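Local coordinates for amino acid ABC superfamily ATP binding cassette transporter, binding protein (Streptococcus pneumoniae, PDB 4H5G) that binds L-arginine between its two lobes and probably delivers it to an amino acid ABC transporter in the membrane, at residues 63-66 against 67-70; 153-156 against 157-160; 226-229 against 230-234. One frame throughout, in Å; residues are numbered along the deposited sequence.

Interaction 1. Residues 63-66 against 67-70. With ARG (arginine), chain L.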
ATOM      1  N   PHE A  63      -8.946  -1.757  -1.405  1.00 18.66           N
ATOM      2  CA  PHE A  63      -7.972  -1.115  -2.275  1.00 15.30           C
ATOM      3  C   PHE A  63      -8.512  -0.829  -3.665  1.00 18.89           C
ATOM      4  O   PHE A  63      -8.265   0.250  -4.211  1.00 19.09           O
ATOM      5  CB  PHE A  63      -6.662  -1.893  -2.387  1.00 15.48           C
ATOM      6  CG  PHE A  63      -5.632  -1.167  -3.217  1.00 17.06           C
ATOM      7  CD1 PHE A  63      -4.865  -0.162  -2.661  1.00 18.11           C
ATOM      8  CD2 PHE A  63      -5.492  -1.442  -4.571  1.00 19.22           C
ATOM      9  CE1 PHE A  63      -3.935   0.527  -3.430  1.00 17.89           C
ATOM     10  CE2 PHE A  63      -4.582  -0.742  -5.352  1.00 17.24           C
ATOM     11  CZ  PHE A  63      -3.801   0.236  -4.783  1.00 20.74           C
ATOM     12  N   ASP A  64      -9.240  -1.786  -4.236  1.00 19.67           N
ATOM     13  CA  ASP A  64      -9.692  -1.662  -5.624  1.00 19.32           C
ATOM     14  C   ASP A  64     -10.698  -0.535  -5.869  1.00 18.71           C
ATOM     15  O   ASP A  64     -11.056  -0.261  -7.021  1.00 21.57           O
ATOM     16  CB  ASP A  64     -10.209  -2.997  -6.204  1.00 19.11           C
ATOM     17  CG  ASP A  64     -11.386  -3.570  -5.444  1.00 29.05           C
ATOM     18  OD1 ASP A  64     -11.878  -2.933  -4.495  1.00 26.36           O
ATOM     19  OD2 ASP A  64     -11.830  -4.676  -5.817  1.00 31.49           O
ATOM     20  N   ASN A  65     -11.119   0.141  -4.800  1.00 20.70           N
ATOM     21  CA  ASN A  65     -11.979   1.323  -4.960  1.00 20.09           C
ATOM     22  C   ASN A  65     -11.324   2.629  -4.520  1.00 21.23           C
ATOM     23  O   ASN A  65     -11.951   3.687  -4.594  1.00 20.79           O
ATOM     24  CB  ASN A  65     -13.322   1.128  -4.235  1.00 24.63           C
ATOM     25  CG  ASN A  65     -14.509   1.503  -5.108  1.00 38.09           C
ATOM     26  OD1 ASN A  65     -14.343   1.876  -6.275  1.00 36.62           O
ATOM     27  ND2 ASN A  65     -15.710   1.383  -4.561  1.00 45.16           N
ATOM     28  N   VAL A  66     -10.070   2.561  -4.078  1.00 19.38           N
ATOM     29  CA  VAL A  66      -9.380   3.748  -3.575  1.00 18.66           C
ATOM     30  C   VAL A  66      -9.192   4.802  -4.673  1.00 24.62           C
ATOM     31  O   VAL A  66      -9.568   5.970  -4.503  1.00 19.51           O
ATOM     32  CB  VAL A  66      -8.032   3.369  -2.913  1.00 19.20           C
ATOM     33  CG1 VAL A  66      -7.138   4.595  -2.758  1.00 17.84           C
ATOM     34  CG2 VAL A  66      -8.248   2.698  -1.548  1.00 20.10           C
ATOM     35  N   LEU A  67      -8.630   4.399  -5.810  1.00 17.80           N
ATOM     36  CA  LEU A  67      -8.435   5.369  -6.895  1.00 18.97           C
ATOM     37  C   LEU A  67      -9.757   5.881  -7.477  1.00 19.68           C
ATOM     38  O   LEU A  67      -9.896   7.063  -7.814  1.00 19.79           O
ATOM     39  CB  LEU A  67      -7.523   4.781  -7.977  1.00 17.51           C
ATOM     40  CG  LEU A  67      -6.078   4.636  -7.493  1.00 18.37           C
ATOM     41  CD1 LEU A  67      -5.262   3.878  -8.547  1.00 20.36           C
ATOM     42  CD2 LEU A  67      -5.448   6.002  -7.228  1.00 20.57           C
ATOM     43  N   THR A  68     -10.756   5.013  -7.593  1.00 19.08           N
ATOM     44  CA  THR A  68     -12.062   5.428  -8.103  0.50 22.00           C
ATOM     45  C   THR A  68     -12.704   6.472  -7.186  1.00 25.20           C
ATOM     46  O   THR A  68     -13.320   7.428  -7.648  1.00 20.02           O
ATOM     47  CB  THR A  68     -13.005   4.212  -8.282  0.50 25.35           C
ATOM     48  OG1 THR A  68     -12.463   3.344  -9.289  0.50 24.80           O
ATOM     49  CG2 THR A  68     -14.409   4.652  -8.692  0.50 18.34           C
ATOM     50  N   SER A  69     -12.562   6.284  -5.877  0.50 21.24           N
ATOM     51  CA  SER A  69     -13.144   7.240  -4.928  0.50 21.74           C
ATOM     52  C   SER A  69     -12.462   8.600  -5.025  0.50 21.18           C
ATOM     53  O   SER A  69     -13.106   9.634  -4.878  0.50 22.50           O
ATOM     54  CB  SER A  69     -13.090   6.712  -3.490  0.50 25.14           C
ATOM     55  OG  SER A  69     -11.764   6.637  -3.014  0.50 28.82           O
ATOM     56  N   LEU A  70     -11.157   8.599  -5.278  1.00 17.13           N
ATOM     57  CA  LEU A  70     -10.436   9.857  -5.506  1.00 16.27           C
ATOM     58  C   LEU A  70     -10.942  10.489  -6.778  1.00 19.76           C
ATOM     59  O   LEU A  70     -11.280  11.669  -6.815  1.00 18.15           O
ATOM     60  CB  LEU A  70      -8.924   9.594  -5.615  1.00 18.75           C
ATOM     61  CG  LEU A  70      -8.042  10.757  -6.103  1.00 20.47           C
ATOM     62  CD1 LEU A  70      -8.006  11.931  -5.091  1.00 18.03           C
ATOM     63  CD2 LEU A  70      -6.611  10.260  -6.380  1.00 18.62           C
TER
HETATM   64  N   ARG L 310       1.580  -1.205  -4.395  1.00 15.67           N
HETATM   65  CA  ARG L 310       0.482  -1.987  -4.983  1.00 19.70           C
HETATM   66  C   ARG L 310      -0.332  -1.151  -5.945  1.00 24.60           C
HETATM   67  O   ARG L 310      -0.290   0.090  -5.934  1.00 19.19           O
HETATM   68  CB  ARG L 310      -0.431  -2.564  -3.892  1.00 18.41           C
HETATM   69  CG  ARG L 310      -0.928  -1.546  -2.868  1.00 16.94           C
HETATM   70  CD  ARG L 310      -2.002  -2.151  -1.952  1.00 18.91           C
HETATM   71  NE  ARG L 310      -2.358  -1.236  -0.857  1.00 17.27           N
HETATM   72  CZ  ARG L 310      -3.224  -1.511   0.114  1.00 21.47           C
HETATM   73  NH1 ARG L 310      -3.468  -0.612   1.067  1.00 17.58           N
HETATM   74  NH2 ARG L 310      -3.842  -2.686   0.132  1.00 17.60           N
HETATM   75  OXT ARG L 310      -1.056  -1.707  -6.774  1.00 17.55           O
HETATM   76  O   HOH W   1      -7.672   1.534  -6.565  1.00 19.89           O
HETATM   77  O   HOH W   2     -10.100   2.151  -7.886  1.00 22.56           O
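Asn-65 O accepts the backbone N-H of Ser-69, one turn further on, and Val-66 O takes the next such bond from Leu-70 N, at 3.2 Å. In the conformer given, Ser-69 also turns its hydroxyl back onto Val-66, OG lying 2.7 Å from Val-66 O. With chi1 at 68°, OG sits between its own backbone N and carbonyl carbon, a rotamer from which it can reach the carbonyl three residues back. In that conformer two donors grip Val-66 O, and both arrive from the same face of its carbonyl plane. The Asn-65 side chain leans over the turn and crosses that of Thr-68 at a slant; in the Thr-68 conformer given, Asn-65 OD1 meets Thr-68 CB at 3.4 Å in van der Waals contact.

In the turn leading into helix 66-71, two waters bridge backbone groups. Water 1 donates to Phe-63 O and accepts from Leu-67 N at 3.1 Å; water 2 joins Asp-64 O to Thr-68 N in the same way, 3.0 Å from the latter. The waters thus link these two carbonyls to N-H groups four residues on.

Phe-63 swings its ring off this turn, CG trans to the backbone N (chi1 -176°), and offers a face to the bound arginine. CD of the ligand lies 3.5 Å above the ring plane, displaced toward the rim, and the ligand NE is 3.3 Å from Phe-63 CD1. Val-66 and Leu-70, meanwhile, turn inward to Ala-78, and Leu-67 meets Phe-92. An aromatic side chain just ahead of helix 66-71, lying along the ligand side chain, is part of the arginine pocket of this type II periplasmic binding protein.

Interaction 2. Residues 153-156 against 157-160. With PEG (di(hydroxyethyl)ether), chain D.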
ATOM      1  N   MET A 153      -6.370  -7.867   1.519  1.00 19.75           N
ATOM      2  CA  MET A 153      -5.098  -8.573   1.735  1.00 21.26           C
ATOM      3  C   MET A 153      -5.144  -9.520   2.930  1.00 23.92           C
ATOM      4  O   MET A 153      -4.518 -10.580   2.904  1.00 22.52           O
ATOM      5  CB  MET A 153      -3.920  -7.595   1.871  1.00 19.40           C
ATOM      6  CG  MET A 153      -2.569  -8.302   2.095  1.00 22.88           C
ATOM      7  SD  MET A 153      -2.181  -9.514   0.803  1.00 24.40           S
ATOM      8  CE  MET A 153      -1.882  -8.418  -0.574  1.00 18.65           C
ATOM      9  N   GLY A 154      -5.877  -9.143   3.975  1.00 20.39           N
ATOM     10  CA  GLY A 154      -6.026 -10.010   5.143  1.00 26.01           C
ATOM     11  C   GLY A 154      -6.657 -11.340   4.778  1.00 26.94           C
ATOM     12  O   GLY A 154      -6.290 -12.388   5.323  1.00 26.59           O
ATOM     13  N   GLU A 155      -7.611 -11.305   3.848  1.00 20.94           N
ATOM     14  CA  GLU A 155      -8.262 -12.538   3.396  1.00 25.41           C
ATOM     15  C   GLU A 155      -7.291 -13.407   2.597  1.00 23.96           C
ATOM     16  O   GLU A 155      -7.301 -14.636   2.728  1.00 20.07           O
ATOM     17  CB  GLU A 155      -9.534 -12.232   2.587  1.00 23.39           C
ATOM     18  CG  GLU A 155     -10.177 -13.453   1.917  1.00 28.76           C
ATOM     19  CD  GLU A 155     -10.682 -14.508   2.900  1.00 42.06           C
ATOM     20  OE1 GLU A 155     -10.905 -14.183   4.085  1.00 43.11           O
ATOM     21  OE2 GLU A 155     -10.865 -15.675   2.480  1.00 42.44           O
ATOM     22  N   ALA A 156      -6.441 -12.775   1.793  1.00 19.25           N
ATOM     23  CA  ALA A 156      -5.419 -13.531   1.057  1.00 20.91           C
ATOM     24  C   ALA A 156      -4.527 -14.278   2.029  1.00 24.51           C
ATOM     25  O   ALA A 156      -4.229 -15.463   1.842  1.00 19.90           O
ATOM     26  CB  ALA A 156      -4.594 -12.609   0.163  1.00 19.94           C
ATOM     27  N   VAL A 157      -4.105 -13.593   3.083  1.00 21.67           N
ATOM     28  CA  VAL A 157      -3.218 -14.225   4.059  1.00 23.82           C
ATOM     29  C   VAL A 157      -3.950 -15.294   4.873  1.00 25.00           C
ATOM     30  O   VAL A 157      -3.373 -16.329   5.211  1.00 23.09           O
ATOM     31  CB  VAL A 157      -2.521 -13.180   4.955  1.00 25.98           C
ATOM     32  CG1 VAL A 157      -1.676 -13.872   6.043  1.00 24.75           C
ATOM     33  CG2 VAL A 157      -1.646 -12.277   4.109  1.00 23.65           C
ATOM     34  N   ASN A 158      -5.227 -15.067   5.173  1.00 21.73           N
ATOM     35  CA  ASN A 158      -6.010 -16.123   5.821  1.00 23.36           C
ATOM     36  C   ASN A 158      -6.087 -17.375   4.959  1.00 21.16           C
ATOM     37  O   ASN A 158      -6.040 -18.490   5.469  1.00 21.80           O
ATOM     38  CB  ASN A 158      -7.424 -15.646   6.174  1.00 28.33           C
ATOM     39  CG  ASN A 158      -7.455 -14.747   7.400  1.00 38.35           C
ATOM     40  OD1 ASN A 158      -6.559 -14.786   8.247  1.00 37.47           O
ATOM     41  ND2 ASN A 158      -8.501 -13.931   7.498  1.00 41.65           N
ATOM     42  N   GLU A 159      -6.197 -17.193   3.647  1.00 19.08           N
ATOM     43  CA  GLU A 159      -6.258 -18.348   2.753  1.00 20.02           C
ATOM     44  C   GLU A 159      -4.914 -19.072   2.669  1.00 21.25           C
ATOM     45  O   GLU A 159      -4.872 -20.301   2.573  1.00 21.48           O
ATOM     46  CB  GLU A 159      -6.801 -17.949   1.365  1.00 22.03           C
ATOM     47  CG  GLU A 159      -8.257 -17.490   1.438  1.00 25.33           C
ATOM     48  CD  GLU A 159      -8.931 -17.397   0.069  1.00 39.51           C
ATOM     49  OE1 GLU A 159      -8.368 -17.915  -0.918  1.00 34.25           O
ATOM     50  OE2 GLU A 159     -10.026 -16.800  -0.014  1.00 33.64           O
ATOM     51  N   LEU A 160      -3.827 -18.311   2.739  1.00 19.76           N
ATOM     52  CA  LEU A 160      -2.483 -18.902   2.839  1.00 18.09           C
ATOM     53  C   LEU A 160      -2.367 -19.736   4.118  1.00 18.56           C
ATOM     54  O   LEU A 160      -1.931 -20.886   4.091  1.00 20.86           O
ATOM     55  CB  LEU A 160      -1.421 -17.800   2.823  1.00 19.39           C
ATOM     56  CG  LEU A 160       0.002 -18.262   3.161  1.00 22.10           C
ATOM     57  CD1 LEU A 160       0.537 -19.200   2.081  1.00 28.88           C
ATOM     58  CD2 LEU A 160       0.956 -17.082   3.365  1.00 23.81           C
TER
HETATM   59  C1  PEG D 302      -3.907 -14.226  12.056  1.00 68.44           C
HETATM   60  O1  PEG D 302      -3.827 -14.973  13.190  1.00 69.67           O
HETATM   61  C2  PEG D 302      -2.632 -13.725  11.384  1.00 63.80           C
HETATM   62  O2  PEG D 302      -2.709 -12.964  10.238  1.00 58.31           O
HETATM   63  C3  PEG D 302      -4.014 -12.794   9.891  1.00 44.58           C
HETATM   64  C4  PEG D 302      -4.388 -11.979   8.640  1.00 46.96           C
HETATM   65  O4  PEG D 302      -5.697 -11.810   8.305  1.00 50.33           O
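Glu-155 and Glu-159, one turn apart on helix 153-162, bring their carboxylates together, with Glu-155 OE2 2.9 Å from Glu-159 OE2. Both atoms are acceptors if the groups are ionised, so the approach suggests that one carboxylate may be protonated. The planes stand 78° apart. Glu-155 is bent at chi2 (63°), which lifts its carboxylate along the helix, whereas Glu-159 runs extended beyond CG; Glu-159 CG also rests 3.3 Å from Glu-155 OE2.

On another flank, Asn-158 lays its amide beside the carbonyl of Gly-154, CG to Gly-154 O being 3.4 Å. The terminal O4 of a diethylene glycol molecule, probably from the crystallisation liquor, lies 3.1 Å from Asn-158 OD1 and equally far from Gly-154 O; which of them receives its proton is unsettled. Beneath these groups run the i to i+4 bonds of a regular alpha-helix, among them Val-157 N to Met-153 O at 3.0 Å.

This helix joins parallel strands 146-150 and 167-171 in a beta-alpha-beta crossover of one lobe of the binding protein. Its buried side carries Ala-156 and Leu-160 onto Val-168, and Met-153 SD approaches Val-157 CG2 at 4.3 Å, both residues also touching Tyr-178. Further out, Asp-21, itself hydrogen-bonded to the arginine ligand, accepts from Met-153 N through OD2.

Interaction 3. Residues 226-229 against 230-234. With ACT (acetate ion), chain F.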
ATOM      1  N   GLY A 226      14.801  11.278   6.746  1.00 18.09           N
ATOM      2  CA  GLY A 226      14.663   9.841   6.962  1.00 18.97           C
ATOM      3  C   GLY A 226      13.380   9.461   7.682  1.00 22.74           C
ATOM      4  O   GLY A 226      13.254   8.360   8.218  1.00 19.97           O
ATOM      5  N   THR A 227      12.413  10.371   7.673  1.00 18.45           N
ATOM      6  CA  THR A 227      11.230  10.240   8.528  1.00 18.67           C
ATOM      7  C   THR A 227      10.276   9.151   8.061  1.00 18.94           C
ATOM      8  O   THR A 227       9.626   8.489   8.880  1.00 19.74           O
ATOM      9  CB  THR A 227      10.479  11.588   8.620  1.00 21.58           C
ATOM     10  OG1 THR A 227      11.414  12.613   8.995  1.00 21.40           O
ATOM     11  CG2 THR A 227       9.379  11.529   9.680  1.00 21.38           C
ATOM     12  N   TYR A 228      10.151   8.967   6.751  1.00 17.64           N
ATOM     13  CA  TYR A 228       9.213   7.945   6.287  1.00 18.65           C
ATOM     14  C   TYR A 228       9.727   6.560   6.702  1.00 17.46           C
ATOM     15  O   TYR A 228       8.961   5.728   7.204  1.00 17.66           O
ATOM     16  CB  TYR A 228       8.895   8.023   4.780  1.00 18.37           C
ATOM     17  CG  TYR A 228       7.673   7.171   4.483  1.00 15.96           C
ATOM     18  CD1 TYR A 228       6.394   7.695   4.596  1.00 18.05           C
ATOM     19  CD2 TYR A 228       7.802   5.823   4.187  1.00 17.33           C
ATOM     20  CE1 TYR A 228       5.267   6.902   4.371  1.00 16.66           C
ATOM     21  CE2 TYR A 228       6.687   5.018   3.962  1.00 18.51           C
ATOM     22  CZ  TYR A 228       5.427   5.564   4.060  1.00 18.09           C
ATOM     23  OH  TYR A 228       4.327   4.750   3.840  1.00 18.90           O
ATOM     24  N   GLN A 229      11.028   6.333   6.534  1.00 16.08           N
ATOM     25  CA  GLN A 229      11.656   5.111   7.055  1.00 18.39           C
ATOM     26  C   GLN A 229      11.391   4.970   8.551  1.00 19.28           C
ATOM     27  O   GLN A 229      11.034   3.899   9.022  1.00 20.66           O
ATOM     28  CB  GLN A 229      13.169   5.113   6.779  1.00 14.62           C
ATOM     29  CG  GLN A 229      13.923   3.873   7.289  1.00 17.31           C
ATOM     30  CD  GLN A 229      13.513   2.586   6.597  1.00 24.70           C
ATOM     31  OE1 GLN A 229      13.512   1.503   7.210  1.00 26.26           O
ATOM     32  NE2 GLN A 229      13.175   2.683   5.315  1.00 16.83           N
ATOM     33  N   SER A 230      11.550   6.058   9.298  1.00 18.78           N
ATOM     34  CA  SER A 230      11.290   6.002  10.742  1.00 21.36           C
ATOM     35  C   SER A 230       9.826   5.665  11.059  1.00 20.13           C
ATOM     36  O   SER A 230       9.537   4.926  12.012  1.00 20.03           O
ATOM     37  CB  SER A 230      11.711   7.308  11.418  1.00 21.39           C
ATOM     38  OG  SER A 230      13.120   7.456  11.403  1.00 21.21           O
ATOM     39  N   TYR A 231       8.912   6.221  10.273  1.00 18.60           N
ATOM     40  CA  TYR A 231       7.477   5.924  10.438  1.00 18.09           C
ATOM     41  C   TYR A 231       7.203   4.443  10.225  1.00 17.91           C
ATOM     42  O   TYR A 231       6.403   3.845  10.943  1.00 17.54           O
ATOM     43  CB  TYR A 231       6.636   6.679   9.397  1.00 17.55           C
ATOM     44  CG  TYR A 231       6.429   8.172   9.578  1.00 20.11           C
ATOM     45  CD1 TYR A 231       6.636   8.808  10.794  1.00 23.94           C
ATOM     46  CD2 TYR A 231       5.983   8.941   8.502  1.00 22.24           C
ATOM     47  CE1 TYR A 231       6.413  10.190  10.922  1.00 25.26           C
ATOM     48  CE2 TYR A 231       5.758  10.298   8.625  1.00 21.90           C
ATOM     49  CZ  TYR A 231       5.974  10.915   9.826  1.00 21.41           C
ATOM     50  OH  TYR A 231       5.743  12.279   9.909  1.00 30.32           O
ATOM     51  N   LEU A 232       7.825   3.859   9.205  1.00 15.92           N
ATOM     52  CA  LEU A 232       7.639   2.428   8.932  1.00 17.72           C
ATOM     53  C   LEU A 232       8.150   1.584  10.091  1.00 22.31           C
ATOM     54  O   LEU A 232       7.527   0.590  10.471  1.00 20.30           O
ATOM     55  CB  LEU A 232       8.367   2.023   7.646  1.00 18.83           C
ATOM     56  CG  LEU A 232       7.792   2.536   6.327  1.00 20.86           C
ATOM     57  CD1 LEU A 232       8.826   2.359   5.226  1.00 20.46           C
ATOM     58  CD2 LEU A 232       6.506   1.801   5.956  1.00 19.56           C
ATOM     59  N   GLU A 233       9.293   1.970  10.648  1.00 21.00           N
ATOM     60  CA  GLU A 233       9.851   1.187  11.748  1.00 21.11           C
ATOM     61  C   GLU A 233       8.994   1.280  13.004  1.00 22.99           C
ATOM     62  O   GLU A 233       8.842   0.303  13.748  1.00 24.06           O
ATOM     63  CB  GLU A 233      11.313   1.588  12.008  1.00 22.44           C
ATOM     64  CG  GLU A 233      12.174   1.341  10.789  1.00 21.35           C
ATOM     65  CD  GLU A 233      13.618   1.745  10.982  1.00 31.09           C
ATOM     66  OE1 GLU A 233      13.969   2.207  12.086  1.00 35.66           O
ATOM     67  OE2 GLU A 233      14.396   1.595  10.014  1.00 29.41           O
ATOM     68  N   LYS A 234       8.411   2.448  13.249  0.50 24.14           N
ATOM     69  CA  LYS A 234       7.528   2.619  14.407  0.50 25.12           C
ATOM     70  C   LYS A 234       6.261   1.804  14.246  0.50 26.00           C
ATOM     71  O   LYS A 234       5.758   1.205  15.205  0.50 25.77           O
ATOM     72  CB  LYS A 234       7.120   4.082  14.557  0.50 28.35           C
ATOM     73  CG  LYS A 234       8.262   5.036  14.763  0.50 35.45           C
ATOM     74  CD  LYS A 234       8.589   5.230  16.220  0.50 44.27           C
ATOM     75  CE  LYS A 234       9.448   6.467  16.397  0.50 46.83           C
ATOM     76  NZ  LYS A 234       8.727   7.675  15.915  0.50 50.38           N
TER
HETATM   77  C   ACT F 304      10.361  10.108  13.869  1.00 67.92           C
HETATM   78  O   ACT F 304       9.334   9.392  13.843  1.00 71.37           O
HETATM   79  OXT ACT F 304      11.406   9.569  14.298  1.00 70.32           O
HETATM   80  CH3 ACT F 304      10.339  11.538  13.416  1.00 51.87           C
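Tyr-231 takes chi1 of -74°, which lays its ring back along the helix toward Thr-227; Thr-227 turns CG2 trans to its backbone N, which brings the methyl over the Tyr-231 ring. The methyl makes a CH-pi contact over the face, 3.7 Å from the Tyr-231 ring centroid and 25° off the normal. Thr-227 O lies 3.3 Å above the ring plane, offset toward the rim, while also accepting from Tyr-231 N at 2.8 Å.

Tyr-228 points its ring off another flank, where CE2 meets Leu-232 CG at 3.6 Å and CD1 comes within 4.1 Å of Tyr-231 CD2. In the conformer given, Lys-234 NZ donates to O of an acetate ion, probably from the crystallisation liquor, at 2.8 Å.

Gly-226, with positive phi, closes the preceding helix in a Schellman motif and is also N-cap of this one, its O accepting from Ser-230 N. Beyond this junction helix 227-235 packs against two others: Thr-227 and Tyr-231 touch Leu-222 of helix 209-225, while Tyr-228, Tyr-231 and Leu-232 pack on Ala-40 of helix 40-52, where Tyr-228 OH is hydrogen-bonded to Asp-41 OD1.

In the fold
The three contacts stand at graded distances from the arginine site. Interaction 1 forms part of it through Phe-63. Interaction 2 comes next, the Met-153 side chain lying about 5 Å from the ligand, with Asp-21 between them. In interaction 3, the more remote, the side chain of Tyr-228 is about 10 Å from the bound arginine. None touches another: nearest atoms are about 7 Å apart between 1 and 2, 12 Å between 1 and 3, and 14 Å between 2 and 3. The centres of 1 and 2 are 20 Å apart and those of 2 and 3 are 26 Å apart. Interactions 1 and 3 lie on opposite sides of the chain's centre, their own centres 25 Å apart.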